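Local coordinates for protein CrmK (Actinoalloteichus sp. WH1-2216-6, PDB 5I1V) that is a flavoenzyme oxidase with covalently bound FAD that takes part in the recycling of shunt products during caerulomycin biosynthesis, at residues A357-H362 / R426-A431; V406-T409 / E413-E416; A46-V51 / G164-V169; G88-R93 / R199-S204. All blocks are in the same frame, centred on the assembly; numbering follows the deposited sequence.

Interaction 1. Residues A357-H362 / R426-A431; sequences AAAYRH and RDIHSA
His-362 and Asp-427 meet through a single short hydrogen bond: NE2 of the histidine donates its N-H to OD2 of the aspartate at 2.5 Å. OD2 lies in the imidazole plane, at the ring's edge, and is met on its anti side, 29° out of the carboxylate plane, with the N-H...O angle at 152°. Beside this bond, the CD1 methyl of Ile-428 rests against CB of Ala-359, 3.7 Å away. The second shell holds the carboxylate in place. The other oxygen, OD1, takes the NE of Arg-426 at 3.2 Å in a salt bridge, on its syn side. Arg-361, its chain bent at chi2 and chi3, folds back so that its NE lies over one face of the His-362 ring, toward the rim; its NH2 is 4.0 Å from Asp-427 OD2, close enough to add positive charge, which probably favours an ionised aspartate, but with no N-H aimed at it. The pair joins helix 353-364 to the C-terminal end of helix 414-428. Trp-420 NE1 ties the two helices again at the carbonyl of His-362, while Met-375 of strand 374-379 lies against both Ala-359 and Ile-428, placing this helix pair on the large antiparallel sheet.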
# COMPACT_ATOMS: atom_id res chain seq x y z
N ALA A 357 -16.24 32.45 -0.58
CA ALA A 357 -17.71 32.19 -0.66
C ALA A 357 -18.12 31.47 -1.96
O ALA A 357 -19.04 30.65 -1.97
CB ALA A 357 -18.52 33.46 -0.47
N ALA A 358 -17.44 31.77 -3.05
CA ALA A 358 -17.59 30.99 -4.28
C ALA A 358 -17.28 29.51 -4.05
O ALA A 358 -17.97 28.65 -4.56
CB ALA A 358 -16.70 31.55 -5.38
N ALA A 359 -16.26 29.21 -3.26
CA ALA A 359 -15.88 27.83 -2.97
C ALA A 359 -16.93 27.24 -2.10
O ALA A 359 -17.41 26.15 -2.38
CB ALA A 359 -14.56 27.75 -2.26
N TYR A 360 -17.33 27.97 -1.06
CA TYR A 360 -18.41 27.47 -0.18
C TYR A 360 -19.64 27.05 -0.97
O TYR A 360 -20.23 25.99 -0.73
CB TYR A 360 -18.77 28.47 0.90
CG TYR A 360 -19.68 27.88 1.96
CD1 TYR A 360 -19.18 27.06 2.96
CD2 TYR A 360 -21.05 28.14 1.95
CE1 TYR A 360 -20.02 26.52 3.94
CE2 TYR A 360 -21.90 27.60 2.91
CZ TYR A 360 -21.39 26.81 3.90
OH TYR A 360 -22.27 26.28 4.85
N ARG A 361 -20.00 27.85 -1.96
CA ARG A 361 -21.21 27.61 -2.74
C ARG A 361 -21.19 26.26 -3.45
O ARG A 361 -22.18 25.53 -3.44
CB ARG A 361 -21.38 28.72 -3.79
CG ARG A 361 -22.75 28.73 -4.46
CD ARG A 361 -22.79 27.93 -5.75
NE ARG A 361 -22.58 28.80 -6.92
CZ ARG A 361 -23.16 28.64 -8.10
NH1 ARG A 361 -24.01 27.63 -8.33
NH2 ARG A 361 -22.89 29.51 -9.07
N HIS A 362 -20.07 25.93 -4.09
CA HIS A 362 -19.89 24.63 -4.73
C HIS A 362 -19.65 23.51 -3.72
O HIS A 362 -20.11 22.38 -3.92
CB HIS A 362 -18.74 24.72 -5.74
CG HIS A 362 -19.02 25.64 -6.88
ND1 HIS A 362 -19.83 25.27 -7.94
CD2 HIS A 362 -18.66 26.92 -7.11
CE1 HIS A 362 -19.93 26.29 -8.78
NE2 HIS A 362 -19.23 27.30 -8.31
N ARG A 426 -13.31 27.19 -12.01
CA ARG A 426 -13.51 28.37 -12.84
C ARG A 426 -14.01 29.54 -12.00
O ARG A 426 -13.52 30.64 -12.13
CB ARG A 426 -14.49 28.14 -13.98
CG ARG A 426 -14.75 29.44 -14.76
CD ARG A 426 -16.03 29.40 -15.55
NE ARG A 426 -17.19 29.01 -14.75
CZ ARG A 426 -18.28 28.43 -15.25
NH1 ARG A 426 -18.39 28.18 -16.57
NH2 ARG A 426 -19.28 28.09 -14.43
N ASP A 427 -14.96 29.28 -11.13
CA ASP A 427 -15.54 30.35 -10.31
C ASP A 427 -14.53 30.92 -9.34
O ASP A 427 -14.40 32.14 -9.24
CB ASP A 427 -16.77 29.83 -9.58
CG ASP A 427 -17.97 29.62 -10.51
OD1 ASP A 427 -17.89 29.96 -11.73
OD2 ASP A 427 -19.00 29.13 -10.01
N ILE A 428 -13.77 30.04 -8.68
CA ILE A 428 -12.71 30.51 -7.79
C ILE A 428 -11.76 31.42 -8.59
O ILE A 428 -11.31 32.44 -8.05
CB ILE A 428 -12.01 29.35 -7.03
CG1 ILE A 428 -12.92 28.87 -5.92
CG2 ILE A 428 -10.68 29.79 -6.43
CD1 ILE A 428 -12.48 27.57 -5.28
N HIS A 429 -11.51 31.12 -9.87
CA HIS A 429 -10.57 31.94 -10.65
C HIS A 429 -11.23 32.90 -11.66
O HIS A 429 -10.60 33.25 -12.65
CB HIS A 429 -9.55 31.05 -11.39
CG HIS A 429 -8.73 30.20 -10.47
ND1 HIS A 429 -9.09 28.91 -10.14
CD2 HIS A 429 -7.62 30.48 -9.75
CE1 HIS A 429 -8.20 28.42 -9.30
NE2 HIS A 429 -7.32 29.36 -9.02
N SER A 430 -12.47 33.32 -11.42
CA SER A 430 -13.22 34.09 -12.43
C SER A 430 -12.61 35.47 -12.72
O SER A 430 -12.81 36.01 -13.81
CB SER A 430 -14.70 34.23 -12.06
OG SER A 430 -14.86 34.88 -10.82
N ALA A 431 -11.84 36.03 -11.79
CA ALA A 431 -11.17 37.30 -12.07
C ALA A 431 -10.01 37.18 -13.05
O ALA A 431 -9.54 38.17 -13.57
CB ALA A 431 -10.70 37.96 -10.77

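Interaction 2. Residues V406-T409 / E413-E416; sequences VAWT and EDEE
This is a short-range contact between the end of a strand and the start of the helix that follows it: the indole of Trp-408, closing strand 400-408, is held by the first turn of helix 414-428. Its NE1 donates to OD1 of Asp-414 at 2.8 Å. The oxygen sits almost exactly in the indole plane, and the carboxylate, met on its anti side, stands nearly upright to the ring, the two planes 79° apart. What brings the indole across is its first torsion, chi1 70°, which sets CG between the backbone N and the carbonyl carbon. CB of Glu-413 adds a looser touch, 4.1 Å from CD1 of the indole. Farther out, a water accepts from the backbone N of Thr-409 at 3.0 Å and gives a weak bond to OE1 of Glu-413, whose stronger partner is His-417 NE2. The ring of His-417 also meets the indole.

Asp-414 has a second partner, since its OD2 forms a salt bridge with Arg-339 of the neighbouring strand 339-347; the carboxylate is thus shared between an indole N-H and a guanidinium. A leucine in place of Trp-408 would probably leave OD1 of Asp-414 without its indole donor and open a gap beside Glu-413 and His-417. The arrangement is a tight beta-to-alpha connection, in which a strand of the antiparallel eight-stranded sheet passes through a short loop into a helix that packs back over it, Trp-420 and Ile-421 lying against Val-406.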
# COMPACT_ATOMS: atom_id res chain seq x y z
N VAL A 406 -11.89 15.05 -7.70
CA VAL A 406 -13.16 14.31 -7.65
C VAL A 406 -12.77 12.91 -8.06
O VAL A 406 -11.93 12.74 -8.98
CB VAL A 406 -14.26 14.84 -8.60
CG1 VAL A 406 -14.85 16.12 -8.10
CG2 VAL A 406 -13.73 15.10 -9.98
N ALA A 407 -13.25 11.95 -7.28
CA ALA A 407 -13.04 10.51 -7.54
C ALA A 407 -14.38 9.79 -7.52
O ALA A 407 -15.23 10.05 -6.66
CB ALA A 407 -12.11 9.92 -6.55
N TRP A 408 -14.60 8.91 -8.49
CA TRP A 408 -15.86 8.18 -8.57
C TRP A 408 -15.65 6.86 -9.31
O TRP A 408 -14.54 6.57 -9.82
CB TRP A 408 -16.93 9.06 -9.24
CG TRP A 408 -16.74 9.32 -10.69
CD1 TRP A 408 -17.37 8.69 -11.71
CD2 TRP A 408 -15.86 10.26 -11.30
NE1 TRP A 408 -16.97 9.18 -12.91
CE2 TRP A 408 -16.02 10.14 -12.69
CE3 TRP A 408 -14.93 11.19 -10.81
CZ2 TRP A 408 -15.34 10.95 -13.60
CZ3 TRP A 408 -14.23 11.98 -11.71
CH2 TRP A 408 -14.44 11.86 -13.08
N THR A 409 -16.69 6.04 -9.38
CA THR A 409 -16.53 4.73 -9.99
C THR A 409 -17.43 4.46 -11.17
O THR A 409 -17.07 3.68 -12.03
CB THR A 409 -16.70 3.60 -8.97
OG1 THR A 409 -17.97 3.73 -8.33
CG2 THR A 409 -15.59 3.62 -7.91
N GLU A 413 -21.57 8.63 -14.37
CA GLU A 413 -21.52 9.88 -13.61
C GLU A 413 -20.46 10.86 -14.10
O GLU A 413 -20.35 11.95 -13.55
CB GLU A 413 -21.35 9.59 -12.12
CG GLU A 413 -22.54 8.88 -11.49
CD GLU A 413 -22.28 8.38 -10.07
OE1 GLU A 413 -21.33 8.85 -9.39
OE2 GLU A 413 -23.05 7.51 -9.63
N ASP A 414 -19.69 10.50 -15.14
CA ASP A 414 -18.57 11.34 -15.56
C ASP A 414 -18.99 12.80 -15.71
O ASP A 414 -18.33 13.70 -15.18
CB ASP A 414 -18.00 10.87 -16.89
CG ASP A 414 -17.16 9.61 -16.78
OD1 ASP A 414 -17.09 8.97 -15.71
OD2 ASP A 414 -16.57 9.25 -17.82
N GLU A 415 -20.07 13.04 -16.46
CA GLU A 415 -20.48 14.41 -16.78
C GLU A 415 -20.69 15.28 -15.54
O GLU A 415 -20.32 16.41 -15.57
CB GLU A 415 -21.73 14.45 -17.68
CG GLU A 415 -21.40 14.37 -19.18
CD GLU A 415 -22.61 14.64 -20.09
OE1 GLU A 415 -23.77 14.46 -19.62
OE2 GLU A 415 -22.41 15.02 -21.28
N GLU A 416 -21.23 14.74 -14.46
CA GLU A 416 -21.62 15.59 -13.34
C GLU A 416 -20.41 15.87 -12.44
O GLU A 416 -20.24 16.99 -11.95
CB GLU A 416 -22.80 14.99 -12.57
CG GLU A 416 -22.46 14.02 -11.45
CD GLU A 416 -23.61 13.07 -11.10
OE1 GLU A 416 -24.09 12.33 -12.00
OE2 GLU A 416 -24.02 13.03 -9.92
O HOH W 1 -19.64 6.58 -9.09

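Interaction 3. Residues A46-V51 / G164-V169; sequences AVSEAV and GVVSTV
Val-166, at the start of the edge strand 166-172, packs against Val-47 and Ser-48 of helix 40-52, a helix-on-sheet contact inside the FAD-binding domain of this PCMH-type flavoenzyme. The apolar part comes first. Both methyls of Val-166 reach the helix: CG2 approaches CG1 of Val-47 at 3.9 Å and lies closer still to the backbone, 3.6 Å from CA of Ser-48, while CG1 stands 4.0 Å from the same Val-47 methyl. In Val-166 it is CG1 that is anti to the backbone N (chi1 -176°), leaving CG2 beside that nitrogen and turned to the Ser-48 backbone. Val-160 of strand 152-160 touches Val-47 and Val-51, and Val-158 and Val-44 touch Val-166. Val-47 is about 6 Å, side chain to side chain, from Val-59, an FAD-binding residue, which is consistent with a second layer next to the FAD site.

The polar part runs through two waters. One accepts from the backbone N of Val-166 at 2.9 Å and is hydrogen-bonded to the Ser-48 hydroxyl, OG, at 3.2 Å. The other donates to two carbonyls, those of Ser-48 and Gly-164, bridging helix and turn.

The turn ahead of the strand supplies the last touch. Gly-164 has a positive phi of 87°, and a side chain there would press on the carbonyl of the preceding residue and crowd Val-51. The valine's CG1 instead lies against bare backbone, 3.7 Å from Gly-164 O.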
# COMPACT_ATOMS: atom_id res chain seq x y z
N ALA A 46 13.48 -1.26 -27.36
CA ALA A 46 12.07 -0.97 -27.52
C ALA A 46 11.86 0.33 -28.25
O ALA A 46 11.05 0.41 -29.17
CB ALA A 46 11.40 -0.90 -26.16
N VAL A 47 12.61 1.36 -27.88
CA VAL A 47 12.48 2.63 -28.53
C VAL A 47 12.90 2.59 -30.00
O VAL A 47 12.25 3.19 -30.85
CB VAL A 47 13.26 3.70 -27.74
CG1 VAL A 47 13.32 5.04 -28.46
CG2 VAL A 47 12.62 3.90 -26.40
N SER A 48 14.04 1.94 -30.26
CA SER A 48 14.58 1.81 -31.60
C SER A 48 13.59 1.11 -32.56
O SER A 48 13.39 1.59 -33.67
CB SER A 48 15.93 1.11 -31.54
OG SER A 48 16.39 0.95 -32.86
N GLU A 49 12.87 0.10 -32.09
CA GLU A 49 11.80 -0.54 -32.87
C GLU A 49 10.69 0.45 -33.24
O GLU A 49 10.28 0.51 -34.43
CB GLU A 49 11.22 -1.73 -32.12
CG GLU A 49 12.20 -2.90 -32.01
CD GLU A 49 11.78 -3.97 -30.97
OE1 GLU A 49 10.81 -3.78 -30.20
OE2 GLU A 49 12.46 -5.01 -30.92
N ALA A 50 10.21 1.20 -32.25
CA ALA A 50 9.12 2.11 -32.44
C ALA A 50 9.55 3.24 -33.35
O ALA A 50 8.84 3.59 -34.32
CB ALA A 50 8.59 2.63 -31.11
N VAL A 51 10.74 3.76 -33.15
CA VAL A 51 11.24 4.82 -33.99
C VAL A 51 11.39 4.36 -35.45
O VAL A 51 11.08 5.11 -36.39
CB VAL A 51 12.60 5.38 -33.50
CG1 VAL A 51 13.22 6.29 -34.57
CG2 VAL A 51 12.38 6.19 -32.23
N GLY A 164 17.27 9.29 -36.11
CA GLY A 164 16.53 8.18 -35.51
C GLY A 164 17.39 7.13 -34.84
O GLY A 164 16.88 6.07 -34.46
N VAL A 165 18.67 7.43 -34.64
CA VAL A 165 19.57 6.57 -33.86
C VAL A 165 19.34 6.72 -32.35
O VAL A 165 19.38 7.86 -31.83
CB VAL A 165 21.02 6.96 -34.17
CG1 VAL A 165 21.99 6.21 -33.27
CG2 VAL A 165 21.31 6.68 -35.63
N VAL A 166 19.13 5.59 -31.66
CA VAL A 166 18.79 5.61 -30.22
C VAL A 166 20.05 5.36 -29.37
O VAL A 166 20.80 4.43 -29.61
CB VAL A 166 17.68 4.59 -29.88
CG1 VAL A 166 17.27 4.68 -28.42
CG2 VAL A 166 16.46 4.81 -30.75
N SER A 167 20.32 6.24 -28.42
CA SER A 167 21.42 6.01 -27.52
C SER A 167 21.05 6.39 -26.07
O SER A 167 19.92 6.82 -25.79
CB SER A 167 22.67 6.72 -28.03
OG SER A 167 22.44 8.08 -28.09
N THR A 168 21.95 6.08 -25.17
CA THR A 168 21.78 6.32 -23.76
C THR A 168 22.79 7.34 -23.32
O THR A 168 24.00 7.23 -23.64
CB THR A 168 22.00 5.06 -22.93
OG1 THR A 168 21.20 3.99 -23.46
CG2 THR A 168 21.56 5.33 -21.49
N VAL A 169 22.33 8.31 -22.56
CA VAL A 169 23.23 9.31 -22.05
C VAL A 169 23.01 9.46 -20.55
O VAL A 169 21.90 9.34 -20.07
CB VAL A 169 23.08 10.66 -22.79
CG1 VAL A 169 23.33 10.48 -24.28
CG2 VAL A 169 21.72 11.26 -22.62
O HOH W 2 18.85 3.05 -32.99
O HOH W 3 15.49 3.27 -34.96

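Interaction 4. Residues G88-R93 / R199-S204; sequences GYDEER and RYWLRS
An antiparallel five-stranded sheet of the FAD-binding part of the chain carries this contact: the turn after its edge strand 87-90 folds over Trp-201 near the end of strand 196-202, with strand 95-99 lying between the two in the sheet. The indole is gripped in two ways. Its NE1 donates to OD2 of Asp-90 at 2.9 Å, with the oxygen at the ring's edge but tilted 25° from its plane and met on the anti side of the carboxylate. Over one face runs Arg-93: extended from CG to NE, its chain sets CD 3.6 Å from the centroid of the five-membered ring in a CH-pi contact, and carries CZ on to 4.5 Å from the centroid of the six-membered ring, a cation-pi contact. The guanidinium is inclined to the indole by 46°, not stacked flat on it. The other Asp-90 oxygen, OD1, takes weak bonds from the backbone N of Glu-92 and of Arg-93, so one carboxylate receives the indole and also lies weakly bonded to the turn's backbone. With only a methyl in place of the Trp-201 indole, as in an alanine here, Arg-93 is likely to lose the face it lies on and Asp-90 OD2 its N-H partner. The carboxylate accepting the N-H would probably make the indole slightly more electron-rich, which favours the positive guanidinium over its face.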
# COMPACT_ATOMS: atom_id res chain seq x y z
N GLY A 88 19.29 1.52 -4.61
CA GLY A 88 20.56 1.10 -4.00
C GLY A 88 21.55 2.25 -4.02
O GLY A 88 21.43 3.15 -4.83
N TYR A 89 22.52 2.23 -3.13
CA TYR A 89 23.63 3.19 -3.18
C TYR A 89 24.67 2.78 -4.21
O TYR A 89 25.05 1.64 -4.25
CB TYR A 89 24.37 3.23 -1.86
CG TYR A 89 25.30 4.40 -1.72
CD1 TYR A 89 24.81 5.71 -1.80
CD2 TYR A 89 26.68 4.22 -1.47
CE1 TYR A 89 25.63 6.79 -1.60
CE2 TYR A 89 27.53 5.32 -1.30
CZ TYR A 89 26.99 6.59 -1.36
OH TYR A 89 27.79 7.73 -1.15
N ASP A 90 25.06 3.72 -5.04
CA ASP A 90 26.04 3.55 -6.09
C ASP A 90 27.34 4.19 -5.57
O ASP A 90 27.49 5.45 -5.51
CB ASP A 90 25.53 4.23 -7.36
CG ASP A 90 26.46 4.06 -8.58
OD1 ASP A 90 27.68 3.85 -8.42
OD2 ASP A 90 25.95 4.19 -9.72
N GLU A 91 28.25 3.32 -5.11
CA GLU A 91 29.53 3.77 -4.53
C GLU A 91 30.37 4.60 -5.47
O GLU A 91 31.07 5.50 -5.05
CB GLU A 91 30.39 2.58 -4.11
CG GLU A 91 29.95 1.96 -2.80
CD GLU A 91 31.13 1.37 -2.03
OE1 GLU A 91 31.12 0.14 -1.78
OE2 GLU A 91 32.06 2.12 -1.70
N GLU A 92 30.33 4.27 -6.75
CA GLU A 92 31.17 4.98 -7.69
C GLU A 92 30.71 6.44 -7.88
O GLU A 92 31.53 7.29 -8.11
CB GLU A 92 31.27 4.18 -9.01
CG GLU A 92 31.36 5.02 -10.29
CD GLU A 92 30.73 4.33 -11.50
OE1 GLU A 92 31.05 3.13 -11.74
OE2 GLU A 92 29.92 4.99 -12.19
N ARG A 93 29.40 6.75 -7.75
CA ARG A 93 28.96 8.14 -7.87
C ARG A 93 28.68 8.77 -6.53
O ARG A 93 28.42 9.94 -6.46
CB ARG A 93 27.70 8.23 -8.75
CG ARG A 93 27.89 7.70 -10.16
CD ARG A 93 26.65 7.93 -11.00
NE ARG A 93 26.78 7.41 -12.35
CZ ARG A 93 27.22 8.09 -13.41
NH1 ARG A 93 27.26 7.48 -14.59
NH2 ARG A 93 27.65 9.36 -13.31
N ARG A 199 16.98 5.69 -14.99
CA ARG A 199 17.35 5.75 -13.57
C ARG A 199 17.80 7.15 -13.21
O ARG A 199 18.17 7.91 -14.06
CB ARG A 199 18.45 4.72 -13.19
CG ARG A 199 19.75 4.92 -13.92
CD ARG A 199 20.61 3.64 -14.03
NE ARG A 199 20.05 2.70 -14.97
CZ ARG A 199 19.64 1.47 -14.67
NH1 ARG A 199 19.84 0.97 -13.47
NH2 ARG A 199 19.07 0.72 -15.60
N TYR A 200 17.76 7.45 -11.93
CA TYR A 200 18.11 8.75 -11.38
C TYR A 200 19.15 8.44 -10.32
O TYR A 200 19.15 7.34 -9.73
CB TYR A 200 16.93 9.39 -10.61
CG TYR A 200 15.69 9.77 -11.35
CD1 TYR A 200 15.62 11.00 -11.98
CD2 TYR A 200 14.55 8.96 -11.36
CE1 TYR A 200 14.47 11.44 -12.61
CE2 TYR A 200 13.38 9.38 -12.01
CZ TYR A 200 13.34 10.64 -12.62
OH TYR A 200 12.21 11.14 -13.26
N TRP A 201 19.97 9.41 -10.03
CA TRP A 201 20.88 9.35 -8.90
C TRP A 201 20.61 10.54 -7.99
O TRP A 201 20.60 11.69 -8.43
CB TRP A 201 22.35 9.36 -9.36
CG TRP A 201 22.84 8.07 -9.92
CD1 TRP A 201 23.37 7.03 -9.25
CD2 TRP A 201 22.81 7.68 -11.30
NE1 TRP A 201 23.71 6.01 -10.12
CE2 TRP A 201 23.38 6.39 -11.39
CE3 TRP A 201 22.41 8.32 -12.46
CZ2 TRP A 201 23.56 5.73 -12.61
CZ3 TRP A 201 22.56 7.66 -13.68
CH2 TRP A 201 23.15 6.39 -13.74
N LEU A 202 20.46 10.25 -6.70
CA LEU A 202 20.15 11.23 -5.74
C LEU A 202 21.25 11.41 -4.71
O LEU A 202 21.73 10.44 -4.13
CB LEU A 202 18.85 10.87 -5.00
CG LEU A 202 17.62 10.58 -5.89
CD1 LEU A 202 16.49 10.01 -5.05
CD2 LEU A 202 17.14 11.84 -6.55
N ARG A 203 21.55 12.67 -4.42
CA ARG A 203 22.49 13.00 -3.37
C ARG A 203 22.43 14.49 -3.04
O ARG A 203 22.15 15.28 -3.90
CB ARG A 203 23.89 12.58 -3.83
CG ARG A 203 24.85 13.66 -4.16
CD ARG A 203 26.15 13.07 -4.70
NE ARG A 203 27.12 12.81 -3.66
CZ ARG A 203 27.92 13.74 -3.16
NH1 ARG A 203 27.87 15.00 -3.62
NH2 ARG A 203 28.78 13.43 -2.18
N SER A 204 22.68 14.88 -1.80
CA SER A 204 22.81 16.29 -1.44
C SER A 204 24.00 16.89 -2.12
O SER A 204 25.08 16.28 -2.12
CB SER A 204 23.03 16.46 0.07
OG SER A 204 21.95 15.92 0.77
O HOH W 4 28.38 10.90 -1.37

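In the fold
From the N terminus, helix 40-52 opens interaction 3, which closes at strand 166-172. Before that closure, strand 87-90 opens interaction 4, which closes at strand 196-202, so the two cross. Both reach the same five-stranded sheet, interaction 3 at its edge strand 166-172 and interaction 4 from the opposite edge strand, 87-90, to the inner strand 196-202; their nearest atoms are about 7 Å apart. The chain then enters the large antiparallel sheet. Interaction 1 opens on helix 353-364 and closes at the end of helix 414-428, and interaction 2 is nested in that loop, joining strand 400-408 to the start of the same helix.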